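Local coordinates for geranylgeranyl pyrophosphate synthase (Corynebacterium glutamicum, PDB 3LMD), which probably makes long-chain polyprenyl diphosphates for isoprenoid biosynthesis, as a magnesium-dependent member of the FPP/GGPP synthase family, at residues A[31-36]-A[333-338]; A[37-42]-A[85-90]; A[44-49]-A[96-101]; A[176-181]-A[192-197]. All blocks are in the same frame, centred on the assembly; numbering follows the deposited sequence. Where two conformers were deposited one is given.

Contact 1. Residues A[31-36]-A[333-338]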
# COMPACT_ATOMS: atom_id res chain seq x y z
N PHE A 31 -20.54 15.95 24.31
CA PHE A 31 -19.87 15.82 25.60
C PHE A 31 -20.58 16.75 26.58
O PHE A 31 -20.91 17.90 26.25
CB PHE A 31 -18.37 16.18 25.55
CG PHE A 31 -17.59 15.51 24.42
CD1 PHE A 31 -18.03 14.32 23.85
CD2 PHE A 31 -16.40 16.08 23.96
CE1 PHE A 31 -17.31 13.71 22.82
CE2 PHE A 31 -15.68 15.48 22.94
CZ PHE A 31 -16.12 14.30 22.37
N GLY A 32 -20.83 16.25 27.79
CA GLY A 32 -21.43 17.07 28.83
C GLY A 32 -20.41 17.99 29.45
O GLY A 32 -20.68 18.67 30.44
N ASP A 33 -19.21 18.01 28.87
CA ASP A 33 -18.12 18.85 29.37
C ASP A 33 -17.74 19.86 28.29
O ASP A 33 -17.13 19.49 27.29
CB ASP A 33 -16.93 17.97 29.74
CG ASP A 33 -15.80 18.75 30.40
OD1 ASP A 33 -15.01 18.13 31.13
OD2 ASP A 33 -15.69 19.98 30.18
N PRO A 34 -18.14 21.13 28.49
CA PRO A 34 -17.90 22.23 27.55
C PRO A 34 -16.43 22.50 27.27
O PRO A 34 -16.10 22.85 26.13
CB PRO A 34 -18.54 23.44 28.26
CG PRO A 34 -19.61 22.83 29.10
CD PRO A 34 -18.99 21.56 29.61
N GLU A 35 -15.54 22.37 28.25
CA GLU A 35 -14.11 22.55 27.95
C GLU A 35 -13.56 21.36 27.17
O GLU A 35 -12.86 21.54 26.18
CB GLU A 35 -13.24 22.79 29.18
CG GLU A 35 -13.53 24.08 29.88
CD GLU A 35 -14.50 23.85 30.99
OE1 GLU A 35 -15.62 24.41 30.93
OE2 GLU A 35 -14.15 23.07 31.91
N LEU A 36 -13.87 20.15 27.62
CA LEU A 36 -13.50 18.97 26.84
C LEU A 36 -13.85 19.25 25.39
O LEU A 36 -13.01 19.11 24.49
CB LEU A 36 -14.24 17.72 27.33
CG LEU A 36 -13.83 16.43 26.60
CD1 LEU A 36 -12.31 16.25 26.71
CD2 LEU A 36 -14.57 15.21 27.13
N ASP A 333 -11.60 7.69 36.56
CA ASP A 333 -12.87 8.35 36.43
C ASP A 333 -12.63 9.79 35.95
O ASP A 333 -11.67 10.45 36.38
CB ASP A 333 -13.58 8.27 37.78
CG ASP A 333 -13.55 6.83 38.35
OD1 ASP A 333 -13.07 5.90 37.65
OD2 ASP A 333 -14.00 6.62 39.50
N SER A 334 -13.46 10.24 35.01
CA SER A 334 -13.28 11.55 34.37
C SER A 334 -14.38 11.74 33.38
O SER A 334 -15.08 10.80 32.99
CB SER A 334 -11.93 11.64 33.65
OG SER A 334 -11.88 10.70 32.57
N THR A 335 -14.57 12.97 32.94
CA THR A 335 -15.56 13.27 31.95
C THR A 335 -15.18 12.65 30.63
O THR A 335 -16.02 12.36 29.84
CB THR A 335 -15.74 14.76 31.70
OG1 THR A 335 -14.50 15.35 31.40
CG2 THR A 335 -16.33 15.41 32.87
N VAL A 336 -13.90 12.48 30.39
CA VAL A 336 -13.50 11.85 29.12
C VAL A 336 -13.87 10.37 29.20
O VAL A 336 -14.40 9.81 28.26
CB VAL A 336 -12.02 12.02 28.81
CG1 VAL A 336 -11.64 11.25 27.49
CG2 VAL A 336 -11.73 13.51 28.62
N LYS A 337 -13.60 9.73 30.34
CA LYS A 337 -14.04 8.34 30.49
C LYS A 337 -15.53 8.18 30.21
O LYS A 337 -15.94 7.24 29.52
CB LYS A 337 -13.70 7.80 31.89
CG LYS A 337 -14.18 6.37 32.16
CD LYS A 337 -13.44 5.74 33.35
CE LYS A 337 -14.36 4.81 34.14
NZ LYS A 337 -13.58 4.10 35.22
N GLU A 338 -16.34 9.09 30.75
CA GLU A 338 -17.78 8.98 30.60
C GLU A 338 -18.25 9.31 29.17
O GLU A 338 -19.26 8.78 28.72
CB GLU A 338 -18.53 9.86 31.62
CG GLU A 338 -18.44 9.33 33.09
CD GLU A 338 -18.68 7.81 33.23
OE1 GLU A 338 -19.72 7.30 32.75
OE2 GLU A 338 -17.83 7.13 33.83
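L36 spreads the two branches of its fork around one methyl of V336, crossing the valine at about a right angle. Its CD1 comes to 3.4 Å from V336 CG2, tighter than an ordinary carbon-carbon contact, while L36 CD2 approaches the same V336 CG2 at 3.6 Å. Both residues are buried, and E87, near the C-terminal end of helix 77-86, packs against each of them. The neighbouring F88 also lies on V336.

Nearer to solvent, the contact turns polar. D33 has its CG anti to the backbone N (chi1 -174°), a setting from which the two carboxylate oxygens serve different partners. OD1 reaches across and accepts from the hydroxyl of T335, with T335 OG1 2.8 Å from D33 OD1, through the lone pair that points away from the other oxygen. OD2 turns back to its own chain: L36 N donates to D33 OD2 at 3.1 Å, almost straight at 170°, and meets the carboxylate from well above its plane. A weak, bent bond from E35 N adds to this capping. The bonds at both oxygens should limit rotation of the carboxylate.

S334 plays the matching part in the partner segment, where K337 N donates to S334 OG at 3.0 Å. K337 also forms a salt bridge with D333, and its NZ donates to the carbonyls of L328 and L331. Two N-capped helix starts are thus joined through the side chain of one cap, a junction between a helix near the N terminus, 34-55, and the last helix, 335-349, of the all-helical isoprenyl diphosphate synthase fold.

Contact 2. Residues A[37-42]-A[85-90]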
# COMPACT_ATOMS: atom_id res chain seq x y z
N THR A 37 -15.11 19.64 25.16
CA THR A 37 -15.62 19.91 23.82
C THR A 37 -14.72 20.90 23.04
O THR A 37 -14.34 20.64 21.89
CB THR A 37 -17.11 20.36 23.86
OG1 THR A 37 -17.93 19.28 24.33
CG2 THR A 37 -17.61 20.78 22.46
N ALA A 38 -14.35 22.01 23.68
CA ALA A 38 -13.55 23.05 23.01
C ALA A 38 -12.12 22.59 22.66
O ALA A 38 -11.60 22.88 21.57
CB ALA A 38 -13.49 24.31 23.87
N ARG A 39 -11.47 21.92 23.62
CA ARG A 39 -10.11 21.43 23.45
C ARG A 39 -10.07 20.41 22.31
O ARG A 39 -9.21 20.48 21.42
CB ARG A 39 -9.62 20.77 24.74
CG ARG A 39 -9.29 21.74 25.87
CD ARG A 39 -8.56 21.04 27.02
NE ARG A 39 -9.21 19.78 27.44
CZ ARG A 39 -10.17 19.69 28.36
NH1 ARG A 39 -10.62 20.78 28.97
NH2 ARG A 39 -10.69 18.51 28.68
N ILE A 40 -11.01 19.47 22.34
CA ILE A 40 -11.13 18.44 21.32
C ILE A 40 -11.43 19.06 19.95
O ILE A 40 -10.72 18.78 18.99
CB ILE A 40 -12.20 17.41 21.71
CG1 ILE A 40 -11.72 16.59 22.91
CG2 ILE A 40 -12.53 16.50 20.55
CD1 ILE A 40 -10.48 15.75 22.66
N ASN A 41 -12.45 19.92 19.86
CA ASN A 41 -12.73 20.66 18.62
C ASN A 41 -11.51 21.38 18.03
O ASN A 41 -11.26 21.28 16.82
CB ASN A 41 -13.91 21.62 18.78
CG ASN A 41 -15.26 20.90 18.80
OD1 ASN A 41 -15.35 19.72 18.46
ND2 ASN A 41 -16.30 21.61 19.21
N ASP A 42 -10.76 22.10 18.86
CA ASP A 42 -9.54 22.77 18.40
C ASP A 42 -8.51 21.79 17.85
O ASP A 42 -7.83 22.05 16.86
CB ASP A 42 -8.86 23.53 19.53
CG ASP A 42 -9.65 24.75 19.97
OD1 ASP A 42 -10.69 25.04 19.34
OD2 ASP A 42 -9.24 25.41 20.95
N ALA A 85 -8.49 9.56 23.64
CA ALA A 85 -7.55 8.69 24.31
C ALA A 85 -6.36 9.46 24.85
O ALA A 85 -5.83 9.12 25.90
CB ALA A 85 -7.03 7.57 23.35
N SER A 86 -5.90 10.47 24.11
CA SER A 86 -4.72 11.23 24.55
C SER A 86 -5.02 12.01 25.84
O SER A 86 -4.11 12.36 26.57
CB SER A 86 -4.22 12.20 23.46
OG SER A 86 -5.01 13.39 23.42
N GLU A 87 -6.28 12.23 26.15
CA GLU A 87 -6.64 12.98 27.37
C GLU A 87 -6.19 12.24 28.62
O GLU A 87 -6.15 12.82 29.70
CB GLU A 87 -8.15 13.26 27.42
CG GLU A 87 -8.59 14.28 26.40
CD GLU A 87 -8.15 15.72 26.78
OE1 GLU A 87 -7.60 15.92 27.88
OE2 GLU A 87 -8.39 16.66 26.00
N PHE A 88 -5.80 10.97 28.47
CA PHE A 88 -5.36 10.18 29.61
C PHE A 88 -3.86 10.23 29.86
O PHE A 88 -3.38 9.61 30.79
CB PHE A 88 -5.84 8.71 29.52
CG PHE A 88 -7.32 8.55 29.66
CD1 PHE A 88 -7.91 8.45 30.92
CD2 PHE A 88 -8.14 8.55 28.53
CE1 PHE A 88 -9.31 8.32 31.04
CE2 PHE A 88 -9.50 8.42 28.62
CZ PHE A 88 -10.11 8.31 29.90
N GLY A 89 -3.11 10.95 29.03
CA GLY A 89 -1.65 10.98 29.22
C GLY A 89 -1.22 12.34 29.76
O GLY A 89 -2.06 13.22 29.96
N GLU A 90 0.08 12.54 29.94
CA GLU A 90 0.60 13.83 30.42
C GLU A 90 0.67 14.90 29.34
O GLU A 90 0.77 16.08 29.65
CB GLU A 90 2.00 13.64 31.03
CG GLU A 90 2.15 12.44 31.95
CD GLU A 90 3.56 12.33 32.53
OE1 GLU A 90 4.17 13.38 32.82
OE2 GLU A 90 4.05 11.19 32.70
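R39 and E87 meet at the outer side of this contact, whereas the terminal methyl of I40 lies near the same carboxylate from the buried side. The enclosed part is a methyl against a carboxylate oxygen: I40 is buried, with its CD1 4.0 Å from E87 OE2, and its apolar packing is with L83 and L84 of helix 77-86. The CB of I40 does not aim at the other segment; it is the outer end of the chain that comes nearer, so the terminal methyl makes the contact.

Toward solvent lies the exposed R39, whose ion pair is long and has no hydrogen bond. R39 NE lies 3.5 Å from E87 OE2, and R39 NH2 is farther still, at 4.0 Å from E87 OE2. The carboxylate oxygen sits at the edge of the guanidinium, in its plane, yet the two flat groups are turned 71° apart, and no paired, side-by-side bonding develops. Bends in both chains, at chi3 of R39 (-48°) and chi2 of E87 (-73°), bring the charges together. L93 packs against both residues.

The contact fastens the type I turn S86-G89, at the C-terminal end of helix 77-86, to the side of helix 34-55, a helix-to-turn junction in the all-helical prenyl synthase fold.

Contact 3. Residues A[44-49]-A[96-101]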
# COMPACT_ATOMS: atom_id res chain seq x y z
N MET A 44 -9.20 18.83 16.61
CA MET A 44 -9.75 18.27 15.36
C MET A 44 -9.48 19.18 14.15
O MET A 44 -9.31 18.69 13.03
CB MET A 44 -11.25 17.91 15.44
CG MET A 44 -11.56 16.61 16.19
SD MET A 44 -10.99 15.08 15.34
CE MET A 44 -10.86 15.59 13.64
N VAL A 45 -9.46 20.49 14.37
CA VAL A 45 -9.13 21.41 13.27
C VAL A 45 -7.67 21.18 12.85
O VAL A 45 -7.32 21.17 11.65
CB VAL A 45 -9.30 22.89 13.73
CG1 VAL A 45 -8.67 23.87 12.71
CG2 VAL A 45 -10.77 23.20 13.99
N GLN A 46 -6.80 21.02 13.84
CA GLN A 46 -5.39 20.77 13.57
C GLN A 46 -5.18 19.43 12.82
O GLN A 46 -4.34 19.34 11.93
CB GLN A 46 -4.61 20.75 14.87
CG GLN A 46 -4.62 22.10 15.63
CD GLN A 46 -3.99 21.97 17.01
OE1 GLN A 46 -2.78 21.79 17.14
NE2 GLN A 46 -4.82 22.06 18.05
N VAL A 47 -5.92 18.41 13.21
CA VAL A 47 -5.93 17.14 12.45
C VAL A 47 -6.37 17.37 11.01
O VAL A 47 -5.75 16.89 10.07
CB VAL A 47 -6.93 16.14 13.10
CG1 VAL A 47 -7.22 14.97 12.17
CG2 VAL A 47 -6.41 15.69 14.47
N GLU A 48 -7.50 18.05 10.85
CA GLU A 48 -7.99 18.34 9.52
C GLU A 48 -6.96 19.10 8.66
O GLU A 48 -6.84 18.84 7.47
CB GLU A 48 -9.31 19.13 9.58
CG GLU A 48 -10.51 18.34 10.16
CD GLU A 48 -11.08 17.32 9.16
OE1 GLU A 48 -10.48 17.13 8.08
OE2 GLU A 48 -12.15 16.74 9.43
N GLU A 49 -6.24 20.04 9.25
CA GLU A 49 -5.26 20.84 8.49
C GLU A 49 -4.13 19.96 8.01
O GLU A 49 -3.72 20.04 6.85
CB GLU A 49 -4.69 22.02 9.32
CG GLU A 49 -5.64 23.21 9.21
CD GLU A 49 -5.45 24.28 10.27
OE1 GLU A 49 -4.46 24.22 11.03
OE2 GLU A 49 -6.33 25.18 10.34
N ASN A 96 2.39 15.39 18.44
CA ASN A 96 2.53 14.00 17.98
C ASN A 96 1.22 13.20 18.08
O ASN A 96 1.01 12.25 17.31
CB ASN A 96 3.66 13.31 18.70
CG ASN A 96 5.04 13.73 18.18
OD1 ASN A 96 5.16 14.43 17.18
ND2 ASN A 96 6.08 13.26 18.85
N VAL A 97 0.37 13.56 19.04
CA VAL A 97 -1.00 13.04 19.10
C VAL A 97 -1.79 13.42 17.84
O VAL A 97 -2.46 12.59 17.23
CB VAL A 97 -1.77 13.54 20.35
CG1 VAL A 97 -3.24 13.13 20.29
CG2 VAL A 97 -1.16 13.00 21.63
N ILE A 98 -1.73 14.70 17.46
CA ILE A 98 -2.36 15.16 16.21
C ILE A 98 -1.81 14.40 15.02
O ILE A 98 -2.56 13.98 14.14
CB ILE A 98 -2.08 16.66 15.94
CG1 ILE A 98 -2.61 17.54 17.07
CG2 ILE A 98 -2.65 17.11 14.60
CD1 ILE A 98 -3.98 17.25 17.43
N LYS A 99 -0.50 14.27 14.95
CA LYS A 99 0.12 13.58 13.82
C LYS A 99 -0.26 12.07 13.77
O LYS A 99 -0.50 11.52 12.68
CB LYS A 99 1.64 13.75 13.92
CG LYS A 99 2.42 13.34 12.71
CD LYS A 99 3.92 13.79 12.80
CE LYS A 99 4.07 15.31 13.00
NZ LYS A 99 5.46 15.79 12.73
N ALA A 100 -0.25 11.41 14.91
CA ALA A 100 -0.74 10.02 14.98
C ALA A 100 -2.20 9.89 14.52
O ALA A 100 -2.54 8.94 13.82
CB ALA A 100 -0.55 9.43 16.39
N ALA A 101 -3.06 10.83 14.89
CA ALA A 101 -4.47 10.78 14.51
C ALA A 101 -4.61 10.90 13.00
O ALA A 101 -5.47 10.25 12.38
CB ALA A 101 -5.29 11.90 15.21
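V47 and I98 mark the place where helices 34-55 and 95-118 come together, with their CA atoms 5.6 Å apart. Over the two segments the axes approach to 9.0 Å and their N-to-C directions are 55° apart, with a negative crossing angle. This is a helix-helix crossing of the all-helical isoprenyl diphosphate synthase fold, in which helix 34-55 lies across the first turns of helix 95-118.

The interface is apolar and largely buried, with no hydrogen bond between the segments. The CB of I98 points at the other helix, and V47 offers a flank: its CB is directed along the interface and its CG2 methyl does the touching. V47 CG2 meets two residues about one turn apart on the other helix, lying 4.0 Å from A101 CB and 4.0 Å from I98 CG2. The side chains of V47 and I98 pass at a slant. Q46, exposed to solvent, contributes its CB, whereas its amide end leads away to a weak bond with the carbonyl of D42.

Helix 77-86 packs alongside: L83 touches both M44 and I98, and P79 touches A101. On the side of helix 34-55 turned away from helix 95-118, E48 forms a salt bridge with R76.

In I98 the CG2 branch is anti to the backbone N, and this carries the methyl over the peptide link between Q46 and V47, where I98 CG2 lies 3.9 Å from Q46 C and 3.8 Å from V47 N.

Contact 4. Residues A[176-181]-A[192-197]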
# COMPACT_ATOMS: atom_id res chain seq x y z
N GLN A 176 -9.79 -7.75 4.85
CA GLN A 176 -10.29 -7.59 3.47
C GLN A 176 -10.13 -8.90 2.66
O GLN A 176 -11.03 -9.30 1.92
CB GLN A 176 -9.53 -6.45 2.75
CG GLN A 176 -9.68 -5.07 3.43
CD GLN A 176 -8.78 -3.98 2.80
OE1 GLN A 176 -7.58 -3.90 3.07
NE2 GLN A 176 -9.36 -3.13 1.97
N MET A 177 -8.98 -9.54 2.78
CA MET A 177 -8.75 -10.82 2.05
C MET A 177 -9.70 -11.90 2.57
O MET A 177 -10.24 -12.67 1.80
CB MET A 177 -7.28 -11.31 2.23
CG MET A 177 -6.92 -12.50 1.32
SD MET A 177 -6.81 -12.04 -0.47
CE MET A 177 -5.12 -11.52 -0.47
N ARG A 178 -9.89 -11.93 3.89
CA ARG A 178 -10.80 -12.91 4.50
C ARG A 178 -12.23 -12.72 3.98
O ARG A 178 -12.93 -13.68 3.64
CB ARG A 178 -10.78 -12.77 6.05
CG ARG A 178 -11.59 -13.87 6.78
CD ARG A 178 -11.65 -13.62 8.29
NE ARG A 178 -10.34 -13.57 8.96
CZ ARG A 178 -9.72 -14.65 9.44
NH1 ARG A 178 -10.25 -15.87 9.27
NH2 ARG A 178 -8.55 -14.54 10.03
N GLU A 179 -12.66 -11.48 3.92
CA GLU A 179 -13.99 -11.22 3.39
C GLU A 179 -14.08 -11.62 1.90
O GLU A 179 -15.10 -12.17 1.46
CB GLU A 179 -14.34 -9.74 3.54
CG GLU A 179 -15.73 -9.39 3.01
CD GLU A 179 -16.02 -7.92 3.15
OE1 GLU A 179 -15.11 -7.11 2.85
OE2 GLU A 179 -17.13 -7.57 3.59
N THR A 180 -13.02 -11.33 1.15
CA THR A 180 -12.95 -11.68 -0.27
C THR A 180 -13.00 -13.19 -0.53
O THR A 180 -13.74 -13.64 -1.40
CB THR A 180 -11.69 -11.08 -0.96
OG1 THR A 180 -11.75 -9.66 -0.87
CG2 THR A 180 -11.66 -11.46 -2.45
N VAL A 181 -12.22 -13.99 0.20
CA VAL A 181 -12.25 -15.45 0.01
C VAL A 181 -13.49 -16.13 0.60
O VAL A 181 -13.87 -17.22 0.18
CB VAL A 181 -10.99 -16.17 0.56
CG1 VAL A 181 -9.71 -15.54 -0.03
CG2 VAL A 181 -10.98 -16.13 2.07
N TYR A 192 -17.67 -14.20 10.30
CA TYR A 192 -18.22 -12.87 10.35
C TYR A 192 -17.49 -12.10 11.43
O TYR A 192 -17.11 -10.97 11.22
CB TYR A 192 -19.73 -12.93 10.68
CG TYR A 192 -20.35 -11.61 11.11
CD1 TYR A 192 -20.95 -10.78 10.19
CD2 TYR A 192 -20.41 -11.26 12.46
CE1 TYR A 192 -21.54 -9.58 10.57
CE2 TYR A 192 -20.98 -10.07 12.87
CZ TYR A 192 -21.57 -9.24 11.92
OH TYR A 192 -22.16 -8.05 12.31
N THR A 193 -17.31 -12.71 12.59
CA THR A 193 -16.68 -12.03 13.72
C THR A 193 -15.24 -11.64 13.40
O THR A 193 -14.80 -10.52 13.71
CB THR A 193 -16.70 -12.89 15.00
OG1 THR A 193 -18.06 -13.10 15.39
CG2 THR A 193 -15.95 -12.19 16.16
N ASN A 194 -14.51 -12.56 12.78
CA ASN A 194 -13.11 -12.31 12.39
C ASN A 194 -12.99 -11.21 11.36
O ASN A 194 -12.11 -10.36 11.45
CB ASN A 194 -12.46 -13.58 11.81
CG ASN A 194 -12.20 -14.63 12.86
OD1 ASN A 194 -12.02 -14.32 14.02
ND2 ASN A 194 -12.20 -15.89 12.46
N VAL A 195 -13.87 -11.22 10.36
CA VAL A 195 -13.88 -10.15 9.39
C VAL A 195 -14.05 -8.77 10.03
O VAL A 195 -13.28 -7.85 9.72
CB VAL A 195 -14.92 -10.36 8.29
CG1 VAL A 195 -15.02 -9.09 7.42
CG2 VAL A 195 -14.52 -11.58 7.41
N ILE A 196 -15.04 -8.60 10.92
CA ILE A 196 -15.26 -7.30 11.55
C ILE A 196 -14.11 -6.90 12.47
O ILE A 196 -13.66 -5.76 12.43
CB ILE A 196 -16.58 -7.25 12.35
CG1 ILE A 196 -17.75 -7.66 11.45
CG2 ILE A 196 -16.80 -5.84 12.94
CD1 ILE A 196 -17.84 -6.88 10.19
N ARG A 197 -13.62 -7.84 13.27
CA ARG A 197 -12.46 -7.55 14.15
C ARG A 197 -11.28 -7.01 13.33
O ARG A 197 -10.61 -6.04 13.73
CB ARG A 197 -12.03 -8.81 14.90
CG ARG A 197 -10.87 -8.60 15.88
CD ARG A 197 -10.46 -9.93 16.58
NE ARG A 197 -10.30 -11.02 15.61
CZ ARG A 197 -9.21 -11.23 14.88
NH1 ARG A 197 -8.15 -10.43 15.01
NH2 ARG A 197 -9.18 -12.23 14.00
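R178 lies along V195 and then turns over N194. Its chain leaves the helix with CG anti to the backbone N and stays extended until chi3, where a bend (-60°) swings the guanidinium aside. The straight part slides past V195 in the opposite direction, with R178 CD 3.6 Å from V195 CG2. Beyond the bend, N194 CB sits over one face of the guanidinium, offset toward its rim and 3.6 Å from R178 NE; the amide plane of N194 is tilted 52° to the guanidinium.

No hydrogen bond joins the segments, and the charged ends find partners elsewhere. E198 forms a salt bridge with R178 NE, and F61 of the second subunit packs on the arginine.

V195 uses its two methyls separately: CG2 for R178, and CG1 for E179, whose CB is 4.0 Å from V195 CG1. E179 has its CG anti to the backbone N (chi1 -180°) and runs on extended to a salt bridge with K199. Its side chain is about 5 Å from those of D115 and D119, calcium ligands in a structure of this protein, although no calcium is bound to this chain here. Q176 donates to D115. The obliquely antiparallel helices 159-181 and 188-214 thus border the first aspartate-rich motif of the prenyl synthase active site.

Overall arrangement
From the N terminus, helix 34-55 takes part in three of the four contacts. Its first turn closes the widest loop in contact 1, where it meets helix 335-349, so that contacts 2, 3 and 4 all fall within that span of chain. Contacts 2 and 3 follow along the same helix, tying it to the end of helix 77-86 and to the next helix, 95-118; their segments alternate in sequence, so the two loops cross. Contacts 1 and 2 touch, F31 lying against T37, and S86 joins contact 2 to V97 of contact 3. Contact 4 closes a short helical hairpin between helices 159-181 and 188-214, across the chain's centre from contact 3, their centres about 29 Å apart.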